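Local coordinates for protein truncated hemoglobin 4 (Chlamydomonas reinhardtii, PDB 6BME) that binds heme b as a truncated 2-on-2 globin with a hexacoordinate iron, and probably binds oxygen as its relatives do, at residues 63-68 with 112-117. Residues are numbered along the deposited sequence; the frame is centred on the assembly and turned at random.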
# COMPACT_ATOMS: atom_id res chain seq x y z
N LYS A 63 9.56 3.69 -10.38
CA LYS A 63 10.81 2.93 -10.36
C LYS A 63 11.21 2.55 -8.94
O LYS A 63 11.76 1.46 -8.72
CB LYS A 63 11.91 3.73 -11.08
CG LYS A 63 12.20 5.10 -10.49
CD LYS A 63 12.98 5.97 -11.48
CE LYS A 63 13.34 7.32 -10.88
NZ LYS A 63 14.27 8.08 -11.75
N ASP A 64 10.93 3.42 -7.96
CA ASP A 64 11.22 3.07 -6.57
C ASP A 64 10.31 1.95 -6.08
O ASP A 64 10.74 1.07 -5.32
CB ASP A 64 11.10 4.31 -5.69
CG ASP A 64 11.93 5.47 -6.19
OD1 ASP A 64 13.18 5.38 -6.15
OD2 ASP A 64 11.35 6.46 -6.66
N ILE A 65 9.04 1.96 -6.51
CA ILE A 65 8.15 0.87 -6.15
C ILE A 65 8.68 -0.45 -6.70
O ILE A 65 8.67 -1.48 -6.00
CB ILE A 65 6.72 1.15 -6.65
CG1 ILE A 65 6.15 2.38 -5.94
CG2 ILE A 65 5.84 -0.08 -6.42
CD1 ILE A 65 4.92 2.95 -6.58
N VAL A 66 9.16 -0.45 -7.95
CA VAL A 66 9.69 -1.69 -8.52
C VAL A 66 10.93 -2.14 -7.76
O VAL A 66 11.03 -3.31 -7.36
CB VAL A 66 9.98 -1.53 -10.02
CG1 VAL A 66 10.52 -2.84 -10.55
CG2 VAL A 66 8.73 -1.13 -10.78
N MET A 67 11.87 -1.23 -7.53
CA MET A 67 13.11 -1.62 -6.85
C MET A 67 12.83 -2.12 -5.44
O MET A 67 13.56 -2.99 -4.94
CB MET A 67 14.09 -0.46 -6.83
CG MET A 67 14.70 -0.14 -8.20
SD MET A 67 15.93 1.18 -8.22
CE MET A 67 14.94 2.55 -7.66
N GLY A 68 11.80 -1.60 -4.78
CA GLY A 68 11.47 -2.05 -3.44
C GLY A 68 10.76 -3.40 -3.37
O GLY A 68 10.80 -4.06 -2.32
N ILE A 112 -4.51 2.14 -9.10
CA ILE A 112 -4.70 1.57 -10.43
C ILE A 112 -3.51 1.93 -11.32
O ILE A 112 -3.04 1.11 -12.12
CB ILE A 112 -6.04 2.04 -11.03
CG1 ILE A 112 -7.22 1.46 -10.25
CG2 ILE A 112 -6.14 1.66 -12.50
CD1 ILE A 112 -7.28 -0.05 -10.24
N GLY A 113 -3.00 3.15 -11.18
CA GLY A 113 -1.88 3.59 -11.99
C GLY A 113 -0.61 2.77 -11.81
O GLY A 113 0.17 2.62 -12.75
N VAL A 114 -0.39 2.23 -10.60
CA VAL A 114 0.83 1.47 -10.34
C VAL A 114 0.61 -0.03 -10.36
O VAL A 114 1.60 -0.79 -10.27
CB VAL A 114 1.50 1.90 -9.02
CG1 VAL A 114 2.04 3.31 -9.15
CG2 VAL A 114 0.51 1.83 -7.86
N ARG A 115 -0.63 -0.49 -10.48
CA ARG A 115 -0.90 -1.92 -10.59
C ARG A 115 -0.05 -2.64 -11.64
O ARG A 115 0.47 -3.72 -11.33
CB ARG A 115 -2.40 -2.14 -10.85
CG ARG A 115 -2.84 -3.61 -10.88
CD ARG A 115 -4.38 -3.71 -10.94
NE ARG A 115 -4.86 -5.09 -10.85
CZ ARG A 115 -4.91 -5.94 -11.88
NH1 ARG A 115 -4.52 -5.56 -13.09
NH2 ARG A 115 -5.37 -7.17 -11.70
N PRO A 116 0.15 -2.11 -12.86
CA PRO A 116 0.96 -2.84 -13.85
C PRO A 116 2.38 -3.17 -13.40
O PRO A 116 2.99 -4.08 -13.97
CB PRO A 116 0.96 -1.89 -15.05
CG PRO A 116 -0.32 -1.17 -14.93
CD PRO A 116 -0.48 -0.93 -13.47
N LEU A 117 2.93 -2.47 -12.40
CA LEU A 117 4.27 -2.80 -11.92
C LEU A 117 4.29 -4.06 -11.07
O LEU A 117 5.38 -4.51 -10.69
CB LEU A 117 4.84 -1.64 -11.10
CG LEU A 117 4.67 -0.24 -11.70
CD1 LEU A 117 5.04 0.83 -10.68
CD2 LEU A 117 5.49 -0.07 -12.98
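Val114 meets Ile65 methyl to methyl, its CG1 lying 3.9 Å from Ile65 CD1, with the two side chains crossing at about a right angle. Each partner reaches out by its torsions: Val114 CG1 stands opposite its own carbonyl carbon (chi1 -68°), and Ile65 runs extended through CG1 (chi2 166°), which carries CD1 forward as the far end of the branch. Val114 is buried and also touches the heme, and Tyr52 of helix 39-53 packs against both it and Ile65. Residues 115-117 are 3-10, and a 3.0 Å hydrogen bond from Leu117 N back to Val114 O holds the turn. In this truncated globin, built on the 2-on-2 helical fold, the contact joins helix 62-75, which carries the heme ligand His69, to helix 101-114 and the 3-10 segment that follows. Ile65 lies one helical turn ahead of that histidine, and its carbonyl O is hydrogen-bonded to His69 ND1, a bond that would limit rotation of the imidazole, while the side chain packs against Val114 and Leu117. Leu117, brought round by the 3-10 turn, faces helix 62-75 where the backbones come nearest, its CA 6.5 Å from that of Val66. Val66 CG2 rests 3.9 Å from Leu117 CB, with both leucine methyls only slightly farther off, CD2 at 4.1 Å and CD1 at 4.2 Å. Leu117 CD1 also lies 4.4 Å from Ile65 CB, so Leu117 spans two successive residues of the helix. Tyr123 packs on Val66 and uses its OH in a hydrogen bond with Leu117 O.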